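Local coordinates for Two-component sensor histidine kinase (Nostoc sp., PDB 6OZB), which probably acts as a cyanobacterial phytochrome-type photoreceptor of two-component signalling, its GAF domain holding a bilin chromophore, here phycoerythrobilin, at residues N14-R25 against I35-L46; E94-R102 against Q114-T122. The protein carries 1 engineered substitution. One frame throughout, in Å; residues are numbered along the deposited sequence.

Contact 1: N14-R25 against I35-L46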
loop_
_atom_site.group_PDB
_atom_site.type_symbol
_atom_site.label_atom_id
_atom_site.label_comp_id
_atom_site.label_asym_id
_atom_site.label_seq_id
_atom_site.Cartn_x
_atom_site.Cartn_y
_atom_site.Cartn_z
ATOM N N ASN C 14 -1.366 -9.007 28.425
ATOM C CA ASN C 14 -0.628 -7.839 28.849
ATOM C C ASN C 14 -1.362 -6.528 28.596
ATOM O O ASN C 14 -1.335 -5.676 29.476
ATOM C CB ASN C 14 0.742 -7.818 28.190
ATOM C CG ASN C 14 1.750 -8.644 28.949
ATOM O OD1 ASN C 14 2.175 -9.707 28.497
ATOM N ND2 ASN C 14 2.139 -8.156 30.123
ATOM N N GLN C 15 -2.018 -6.331 27.446
ATOM C CA GLN C 15 -2.688 -5.027 27.243
ATOM C C GLN C 15 -3.782 -4.849 28.307
ATOM O O GLN C 15 -4.004 -3.752 28.801
ATOM C CB GLN C 15 -3.319 -4.847 25.852
ATOM C CG GLN C 15 -4.567 -5.662 25.585
ATOM C CD GLN C 15 -5.102 -5.540 24.153
ATOM O OE1 GLN C 15 -6.308 -5.586 23.927
ATOM N NE2 GLN C 15 -4.219 -5.418 23.199
ATOM N N GLU C 16 -4.458 -5.934 28.659
ATOM C CA GLU C 16 -5.533 -5.885 29.648
ATOM C C GLU C 16 -4.969 -5.435 31.005
ATOM O O GLU C 16 -5.576 -4.652 31.736
ATOM C CB GLU C 16 -6.222 -7.238 29.750
ATOM C CG GLU C 16 -7.083 -7.559 28.531
ATOM C CD GLU C 16 -8.166 -6.514 28.274
ATOM O OE1 GLU C 16 -8.849 -6.097 29.237
ATOM O OE2 GLU C 16 -8.331 -6.107 27.102
ATOM N N SER C 17 -3.783 -5.925 31.332
ATOM C CA SER C 17 -3.179 -5.584 32.606
ATOM C C SER C 17 -2.737 -4.109 32.619
ATOM O O SER C 17 -2.847 -3.448 33.643
ATOM C CB SER C 17 -1.989 -6.498 32.873
ATOM O OG SER C 17 -1.245 -6.033 33.976
ATOM N N VAL C 18 -2.271 -3.588 31.493
ATOM C CA VAL C 18 -1.948 -2.166 31.401
ATOM C C VAL C 18 -3.177 -1.293 31.657
ATOM O O VAL C 18 -3.105 -0.273 32.347
ATOM C CB VAL C 18 -1.350 -1.811 30.022
ATOM C CG1 VAL C 18 -1.251 -0.305 29.843
ATOM C CG2 VAL C 18 0.025 -2.441 29.872
ATOM N N LEU C 19 -4.305 -1.685 31.090
ATOM C CA LEU C 19 -5.530 -0.914 31.276
ATOM C C LEU C 19 -5.966 -0.935 32.729
ATOM O O LEU C 19 -6.396 0.082 33.256
ATOM C CB LEU C 19 -6.650 -1.496 30.424
ATOM C CG LEU C 19 -6.553 -1.355 28.893
ATOM C CD1 LEU C 19 -7.955 -1.366 28.340
ATOM C CD2 LEU C 19 -5.795 -0.173 28.393
ATOM N N ARG C 20 -5.863 -2.106 33.366
ATOM C CA ARG C 20 -6.240 -2.259 34.764
ATOM C C ARG C 20 -5.355 -1.415 35.640
ATOM O O ARG C 20 -5.815 -0.851 36.612
ATOM C CB ARG C 20 -6.172 -3.720 35.202
ATOM C CG ARG C 20 -7.315 -4.600 34.661
ATOM C CD ARG C 20 -7.398 -5.912 35.377
ATOM N NE ARG C 20 -6.198 -6.726 35.207
ATOM C CZ ARG C 20 -5.995 -7.640 34.259
ATOM N NH1 ARG C 20 -6.916 -7.895 33.349
ATOM N NH2 ARG C 20 -4.853 -8.320 34.236
ATOM N N ARG C 21 -4.074 -1.320 35.289
ATOM C CA ARG C 21 -3.156 -0.568 36.120
ATOM C C ARG C 21 -3.454 0.942 36.003
ATOM O O ARG C 21 -3.329 1.674 36.970
ATOM C CB ARG C 21 -1.725 -0.901 35.735
ATOM C CG ARG C 21 -1.287 -2.300 36.188
ATOM C CD ARG C 21 0.140 -2.602 35.666
ATOM N NE ARG C 21 0.566 -3.965 35.983
ATOM C CZ ARG C 21 0.968 -4.361 37.194
ATOM N NH1 ARG C 21 0.993 -3.504 38.207
ATOM N NH2 ARG C 21 1.337 -5.622 37.399
ATOM N N ILE C 22 -3.876 1.417 34.835
ATOM C CA ILE C 22 -4.290 2.816 34.718
ATOM C C ILE C 22 -5.523 3.067 35.559
ATOM O O ILE C 22 -5.594 4.047 36.278
ATOM C CB ILE C 22 -4.597 3.240 33.244
ATOM C CG1 ILE C 22 -3.354 3.132 32.380
ATOM C CG2 ILE C 22 -5.107 4.672 33.193
ATOM C CD1 ILE C 22 -3.663 3.237 30.875
ATOM N N THR C 23 -6.475 2.156 35.471
ATOM C CA THR C 23 -7.715 2.300 36.187
ATOM C C THR C 23 -7.457 2.351 37.700
ATOM O O THR C 23 -8.071 3.136 38.406
ATOM C CB THR C 23 -8.669 1.168 35.828
ATOM O OG1 THR C 23 -8.962 1.230 34.422
ATOM C CG2 THR C 23 -9.929 1.284 36.601
ATOM N N ALA C 24 -6.512 1.553 38.185
ATOM C CA ALA C 24 -6.189 1.533 39.605
ATOM C C ALA C 24 -5.696 2.905 40.046
ATOM O O ALA C 24 -6.037 3.364 41.138
ATOM C CB ALA C 24 -5.154 0.475 39.911
ATOM N N ARG C 25 -4.900 3.559 39.200
ATOM C CA ARG C 25 -4.389 4.882 39.520
ATOM C C ARG C 25 -5.483 5.940 39.567
ATOM O O ARG C 25 -5.454 6.854 40.402
ATOM C CB ARG C 25 -3.326 5.305 38.516
ATOM C CG ARG C 25 -2.056 4.492 38.655
ATOM C CD ARG C 25 -1.038 4.905 37.631
ATOM N NE ARG C 25 -0.132 3.787 37.501
ATOM C CZ ARG C 25 0.022 3.063 36.396
ATOM N NH1 ARG C 25 -0.613 3.349 35.241
ATOM N NH2 ARG C 25 0.839 2.048 36.445
ATOM N N ILE C 35 -0.508 9.887 36.878
ATOM C CA ILE C 35 -1.071 8.777 36.140
ATOM C C ILE C 35 -0.384 8.635 34.788
ATOM O O ILE C 35 -0.082 7.535 34.344
ATOM C CB ILE C 35 -2.592 8.938 35.896
ATOM C CG1 ILE C 35 -3.333 9.003 37.234
ATOM C CG2 ILE C 35 -3.090 7.803 35.062
ATOM C CD1 ILE C 35 -4.790 9.193 37.111
ATOM N N ILE C 36 -0.167 9.760 34.121
ATOM C CA ILE C 36 0.418 9.743 32.784
ATOM C C ILE C 36 1.877 9.297 32.817
ATOM O O ILE C 36 2.294 8.499 31.985
ATOM C CB ILE C 36 0.296 11.125 32.128
ATOM C CG1 ILE C 36 -1.149 11.362 31.730
ATOM C CG2 ILE C 36 1.107 11.230 30.909
ATOM C CD1 ILE C 36 -1.438 12.827 31.505
ATOM N N THR C 37 2.624 9.792 33.788
ATOM C CA THR C 37 4.047 9.434 33.946
ATOM C C THR C 37 4.210 7.946 34.197
ATOM O O THR C 37 4.971 7.263 33.499
ATOM C CB THR C 37 4.694 10.228 35.096
ATOM O OG1 THR C 37 4.759 11.626 34.747
ATOM C CG2 THR C 37 6.102 9.728 35.380
ATOM N N ALA C 38 3.450 7.412 35.137
ATOM C CA ALA C 38 3.607 5.999 35.497
ATOM C C ALA C 38 3.177 5.085 34.376
ATOM O O ALA C 38 3.696 3.978 34.232
ATOM C CB ALA C 38 2.818 5.681 36.763
ATOM N N THR C 39 2.289 5.571 33.522
ATOM C CA THR C 39 1.708 4.740 32.501
ATOM C C THR C 39 2.664 4.523 31.339
ATOM O O THR C 39 2.679 3.457 30.736
ATOM C CB THR C 39 0.384 5.361 31.955
ATOM O OG1 THR C 39 -0.598 5.430 33.006
ATOM C CG2 THR C 39 -0.164 4.548 30.795
ATOM N N THR C 40 3.451 5.528 30.985
ATOM C CA THR C 40 4.302 5.376 29.814
ATOM C C THR C 40 5.298 4.236 30.004
ATOM O O THR C 40 5.612 3.518 29.046
ATOM C CB THR C 40 5.055 6.671 29.475
ATOM O OG1 THR C 40 6.098 6.891 30.432
ATOM C CG2 THR C 40 4.075 7.833 29.453
ATOM N N ALA C 41 5.780 3.999 31.226
ATOM C CA ALA C 41 6.740 2.899 31.433
ATOM C C ALA C 41 6.114 1.526 31.197
ATOM O O ALA C 41 6.745 0.613 30.670
ATOM C CB ALA C 41 7.343 2.950 32.837
ATOM N N GLU C 42 4.870 1.376 31.624
ATOM C CA GLU C 42 4.163 0.116 31.436
ATOM C C GLU C 42 3.837 -0.052 29.952
ATOM O O GLU C 42 3.919 -1.136 29.405
ATOM C CB GLU C 42 2.935 0.121 32.358
ATOM C CG GLU C 42 3.440 0.063 33.803
ATOM C CD GLU C 42 2.371 0.215 34.855
ATOM O OE1 GLU C 42 1.200 0.449 34.491
ATOM O OE2 GLU C 42 2.696 0.064 36.063
ATOM N N VAL C 43 3.536 1.034 29.274
ATOM C CA VAL C 43 3.275 0.923 27.835
ATOM C C VAL C 43 4.529 0.513 27.066
ATOM O O VAL C 43 4.476 -0.323 26.152
ATOM C CB VAL C 43 2.681 2.223 27.266
ATOM C CG1 VAL C 43 2.551 2.151 25.745
ATOM C CG2 VAL C 43 1.312 2.438 27.877
ATOM N N ARG C 44 5.676 1.057 27.445
ATOM C CA ARG C 44 6.906 0.737 26.724
ATOM C C ARG C 44 7.212 -0.731 26.891
ATOM O O ARG C 44 7.605 -1.405 25.948
ATOM C CB ARG C 44 8.084 1.581 27.220
ATOM C CG ARG C 44 9.270 1.593 26.251
ATOM C CD ARG C 44 10.614 1.487 26.967
ATOM N NE ARG C 44 10.702 0.244 27.717
ATOM C CZ ARG C 44 10.994 -0.951 27.210
ATOM N NH1 ARG C 44 11.229 -1.132 25.909
ATOM N NH2 ARG C 44 11.045 -1.993 28.031
ATOM N N ALA C 45 7.014 -1.229 28.107
ATOM C CA ALA C 45 7.279 -2.621 28.383
ATOM C C ALA C 45 6.372 -3.503 27.536
ATOM O O ALA C 45 6.791 -4.543 27.039
ATOM C CB ALA C 45 7.088 -2.906 29.851
ATOM N N LEU C 46 5.125 -3.083 27.358
ATOM C CA LEU C 46 4.178 -3.841 26.539
ATOM C C LEU C 46 4.587 -3.891 25.078
ATOM O O LEU C 46 4.572 -4.941 24.466
ATOM C CB LEU C 46 2.774 -3.243 26.653
ATOM C CG LEU C 46 1.692 -3.891 25.790
ATOM C CD1 LEU C 46 1.404 -5.284 26.252
ATOM C CD2 LEU C 46 0.441 -3.048 25.872
HETATM O O HOH W 1 0.949 -0.717 38.268
#

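Contact 2: E94-R102 against Q114-T122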
loop_
_atom_site.group_PDB
_atom_site.type_symbol
_atom_site.label_atom_id
_atom_site.label_comp_id
_atom_site.label_asym_id
_atom_site.label_seq_id
_atom_site.Cartn_x
_atom_site.Cartn_y
_atom_site.Cartn_z
ATOM N N GLU C 94 -5.439 17.462 10.368
ATOM C CA GLU C 94 -6.833 17.192 10.049
ATOM C C GLU C 94 -7.148 15.700 10.093
ATOM O O GLU C 94 -8.250 15.317 10.471
ATOM C CB GLU C 94 -7.181 17.742 8.676
ATOM C CG GLU C 94 -8.657 17.639 8.356
ATOM C CD GLU C 94 -8.999 18.230 7.011
ATOM O OE1 GLU C 94 -10.089 18.829 6.900
ATOM O OE2 GLU C 94 -8.184 18.100 6.068
ATOM N N LEU C 95 -6.209 14.860 9.658
ATOM C CA LEU C 95 -6.424 13.415 9.748
ATOM C C LEU C 95 -6.546 12.963 11.178
ATOM O O LEU C 95 -7.344 12.075 11.483
ATOM C CB LEU C 95 -5.302 12.626 9.086
ATOM C CG LEU C 95 -5.230 12.699 7.571
ATOM C CD1 LEU C 95 -4.094 11.828 7.067
ATOM C CD2 LEU C 95 -6.562 12.280 6.984
ATOM N N LEU C 96 -5.728 13.550 12.042
ATOM C CA LEU C 96 -5.789 13.259 13.469
ATOM C C LEU C 96 -7.157 13.667 14.034
ATOM O O LEU C 96 -7.826 12.870 14.684
ATOM C CB LEU C 96 -4.633 13.963 14.202
ATOM C CG LEU C 96 -3.232 13.414 13.934
ATOM C CD1 LEU C 96 -2.179 14.364 14.422
ATOM C CD2 LEU C 96 -3.066 12.081 14.613
ATOM N N VAL C 97 -7.579 14.900 13.753
ATOM C CA VAL C 97 -8.802 15.471 14.354
ATOM C C VAL C 97 -10.082 14.828 13.822
ATOM O O VAL C 97 -10.965 14.489 14.598
ATOM C CB VAL C 97 -8.880 16.997 14.125
ATOM C CG1 VAL C 97 -10.259 17.548 14.524
ATOM C CG2 VAL C 97 -7.771 17.703 14.890
ATOM N N LYS C 98 -10.178 14.691 12.499
ATOM C CA LYS C 98 -11.397 14.222 11.830
ATOM C C LYS C 98 -11.496 12.704 11.676
ATOM O O LYS C 98 -12.583 12.153 11.761
ATOM C CB LYS C 98 -11.505 14.882 10.446
ATOM C CG LYS C 98 -11.684 16.396 10.494
ATOM C CD LYS C 98 -13.060 16.757 11.056
ATOM C CE LYS C 98 -13.321 18.253 11.058
ATOM N NZ LYS C 98 -12.441 18.949 12.036
ATOM N N SER C 99 -10.379 12.019 11.454
ATOM C CA SER C 99 -10.429 10.569 11.281
ATOM C C SER C 99 -9.837 9.798 12.461
ATOM O O SER C 99 -9.912 8.571 12.486
ATOM C CB SER C 99 -9.720 10.166 9.996
ATOM O OG SER C 99 -10.376 10.747 8.886
ATOM N N LYS C 100 -9.265 10.510 13.431
ATOM C CA LYS C 100 -8.598 9.875 14.543
ATOM C C LYS C 100 -7.619 8.812 14.041
ATOM O O LYS C 100 -7.538 7.708 14.574
ATOM C CB LYS C 100 -9.630 9.272 15.506
ATOM C CG LYS C 100 -10.675 10.285 15.948
ATOM C CD LYS C 100 -11.327 9.865 17.252
ATOM C CE LYS C 100 -12.296 10.933 17.791
ATOM N NZ LYS C 100 -12.790 11.855 16.731
ATOM N N VAL C 101 -6.881 9.160 12.999
ATOM C CA VAL C 101 -5.980 8.229 12.365
ATOM C C VAL C 101 -4.845 7.756 13.305
ATOM O O VAL C 101 -4.321 8.536 14.108
ATOM C CB VAL C 101 -5.390 8.875 11.082
ATOM C CG1 VAL C 101 -4.277 9.853 11.421
ATOM C CG2 VAL C 101 -4.888 7.826 10.153
ATOM N N ARG C 102 -4.506 6.472 13.199
ATOM C CA ARG C 102 -3.313 5.883 13.799
ATOM C C ARG C 102 -2.335 5.705 12.652
ATOM O O ARG C 102 -2.743 5.303 11.570
ATOM C CB ARG C 102 -3.624 4.563 14.490
ATOM C CG ARG C 102 -4.616 4.689 15.684
ATOM C CD ARG C 102 -6.064 4.735 15.251
ATOM N NE ARG C 102 -6.451 3.580 14.451
ATOM C CZ ARG C 102 -6.846 2.410 14.946
ATOM N NH1 ARG C 102 -6.880 2.193 16.261
ATOM N NH2 ARG C 102 -7.160 1.439 14.120
ATOM N N GLN C 114 -1.882 4.029 7.545
ATOM C CA GLN C 114 -2.840 4.781 8.330
ATOM C C GLN C 114 -4.135 4.037 8.433
ATOM O O GLN C 114 -4.620 3.411 7.474
ATOM C CB GLN C 114 -3.023 6.172 7.729
ATOM C CG GLN C 114 -1.761 7.023 7.973
ATOM C CD GLN C 114 -1.906 8.472 7.583
ATOM O OE1 GLN C 114 -2.410 8.807 6.506
ATOM N NE2 GLN C 114 -1.480 9.360 8.484
ATOM N N SER C 115 -4.679 4.079 9.639
ATOM C CA SER C 115 -5.894 3.348 9.960
ATOM C C SER C 115 -6.793 4.279 10.742
ATOM O O SER C 115 -6.432 4.683 11.838
ATOM C CB SER C 115 -5.576 2.089 10.772
ATOM O OG SER C 115 -6.748 1.457 11.205
ATOM N N PRO C 116 -7.925 4.687 10.156
ATOM C CA PRO C 116 -8.895 5.467 10.913
ATOM C C PRO C 116 -9.626 4.580 11.890
ATOM O O PRO C 116 -9.690 3.364 11.671
ATOM C CB PRO C 116 -9.874 5.970 9.840
ATOM C CG PRO C 116 -9.219 5.700 8.539
ATOM C CD PRO C 116 -8.355 4.526 8.759
ATOM N N VAL C 117 -10.163 5.178 12.946
ATOM C CA VAL C 117 -11.083 4.485 13.833
ATOM C C VAL C 117 -12.469 4.673 13.232
ATOM O O VAL C 117 -13.294 3.757 13.204
ATOM C CB VAL C 117 -11.033 5.032 15.256
ATOM C CG1 VAL C 117 -12.049 4.312 16.131
ATOM C CG2 VAL C 117 -9.646 4.861 15.821
ATOM N N HIS C 118 -12.687 5.893 12.746
ATOM C CA HIS C 118 -13.933 6.339 12.130
ATOM C C HIS C 118 -13.497 7.471 11.195
ATOM O O HIS C 118 -12.735 8.342 11.611
ATOM C CB HIS C 118 -14.941 6.741 13.215
ATOM C CG HIS C 118 -15.651 5.569 13.826
ATOM N ND1 HIS C 118 -15.911 4.413 13.121
ATOM C CD2 HIS C 118 -16.101 5.350 15.084
ATOM C CE1 HIS C 118 -16.524 3.547 13.908
ATOM N NE2 HIS C 118 -16.650 4.089 15.105
ATOM N N ASP C 119 -14.001 7.494 9.961
ATOM C CA ASP C 119 -13.274 8.144 8.869
ATOM C C ASP C 119 -13.893 9.404 8.231
ATOM O O ASP C 119 -13.535 10.521 8.613
ATOM C CB ASP C 119 -13.055 7.084 7.771
ATOM C CG ASP C 119 -11.876 7.394 6.867
ATOM O OD1 ASP C 119 -11.298 8.494 6.981
ATOM O OD2 ASP C 119 -11.533 6.530 6.032
ATOM N N LEU C 120 -14.800 9.242 7.270
ATOM C CA LEU C 120 -15.075 10.305 6.292
ATOM C C LEU C 120 -15.930 11.472 6.807
ATOM O O LEU C 120 -16.785 11.306 7.681
ATOM C CB LEU C 120 -15.735 9.698 5.045
ATOM C CG LEU C 120 -14.810 9.579 3.823
ATOM C CD1 LEU C 120 -15.376 8.634 2.776
ATOM C CD2 LEU C 120 -14.557 10.948 3.212
ATOM N N GLU C 121 -15.681 12.649 6.228
ATOM C CA GLU C 121 -16.317 13.907 6.632
ATOM C C GLU C 121 -17.831 13.908 6.411
ATOM O O GLU C 121 -18.307 13.452 5.368
ATOM C CB GLU C 121 -15.691 15.085 5.868
ATOM C CG GLU C 121 -14.237 15.406 6.244
ATOM C CD GLU C 121 -13.222 14.450 5.627
ATOM O OE1 GLU C 121 -13.546 13.797 4.613
ATOM O OE2 GLU C 121 -12.094 14.357 6.157
ATOM N N THR C 122 -18.557 14.449 7.395
ATOM C CA THR C 122 -20.031 14.498 7.432
ATOM C C THR C 122 -20.703 13.370 6.643
ATOM O O THR C 122 -21.677 13.587 5.918
ATOM C CB THR C 122 -20.572 15.864 6.919
ATOM O OG1 THR C 122 -20.101 16.117 5.589
ATOM C CG2 THR C 122 -20.135 16.999 7.840
#

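Contact 1: N14-R25 against I35-L46
The guanidinium of Arg25 lies between the methyl of Ala38 on one face, with CB 3.6 Å above the plane, and the carbonyl oxygen of Arg21, from its own helix, over the opposite face. Its edge meets the carboxylate of Glu42, the two planes turned 45° apart, in a salt bridge between NH2 and OE1; NH2 is modelled too close to the carboxylate, so its exact place is less sure. Arg25 CG stands anti to the carbonyl carbon (chi1 -69°), and the chain runs extended to NE, carrying the charged end over helix 35-46 as a knob among Ile35, Ala38, Thr39 and Glu42. The Arg21 guanidinium takes a water in its plane at an edge, NH1 lying 2.8 Å from the water oxygen. That water donates to Glu42 OE2, 2.9 Å away, so the carboxylate has two arginines beside it, Arg25 at its edge and Arg21 through the water, and their charges would probably favour its ionised form. Deeper in, Thr39 OG1 turns back on its own helix and donates to Ile35 O at 2.5 Å, while its CG2 packs 3.7 Å from Ile22 CD1. Ile22 and Ile35 cross at about a right angle through their CG2 branches. Farther along, Val18 CG2 meets Leu46 CD2 at 4.1 Å, and Leu46 CD1 reaches Asn14 CB. The axes of the two segments run nearly antiparallel (164°), 10.2 Å apart at their closest, with Val43 and Ile36 facing strand 51-57 and Gln15 touching helix 178-201: an antiparallel helix pair packed at the helical side of a GAF domain.

Contact 2: E94-R102 against Q114-T122
Antiparallel strand pairing joins here to packing of a helix end against a loop: Arg102, at the start of strand 102-106, pairs with Ser115, at the end of strand 111-115. The hydrogen-bonded pair closes through Arg102 N to Ser115 O and Ser115 N to Arg102 O, each 3.0 Å. The side chain of Arg102 bends at chi2 (82°) and chi3 (56°) and curls back onto the same partner, gripping it side-on: NE donates to Ser115 O at 2.8 Å and NH2 to Ser115 OG at 2.9 Å, both acceptors near the guanidinium plane. Backbone N and NE approach Ser115 O from opposite faces of its carbonyl plane. Val117 CG2 lies over one guanidinium face, and NH1 hydrogen-bonds Gln185 OE1 of helix 178-201. A leucine in place of Arg102 would probably leave Ser115 OG and Gln185 without these donors and the strand ends less firmly tied. Val101 CG2 packs 3.5 Å from CB of Gln114; the Gln114 amide hydrogen-bonds Ser103 OG through NE2 and Arg133 through OE1, and this side chain lies about 4 Å from phycoerythrobilin. Beyond the strands, Ser99 O accepts a weak bond from Val117 N. The pair belongs to a beta hairpin of the GAF sheet, its open end fastened beside the chromophore pocket.

Overall arrangement
Contact 1 precedes contact 2 along the chain, and the two lie on opposite sides of its centre, their own centres 25 Å apart and their nearest atoms about 11 Å apart. Contact 1 joins helices 12-27 and 32-47, which lead into strand 51-57; contact 2 links the end of helix 90-99 and strand 102-106 with strand 111-115. Strands 51-57, 102-106 and 111-115 belong to one antiparallel sheet, with 161-170 and 150-158 between the first two. Helix 178-201 touches residues of both contacts, so the two sites share this helix as well as the sheet. Contact 2 comes within about 4 Å of phycoerythrobilin through the Gln114 side chain, whereas contact 1 is packing between two helices.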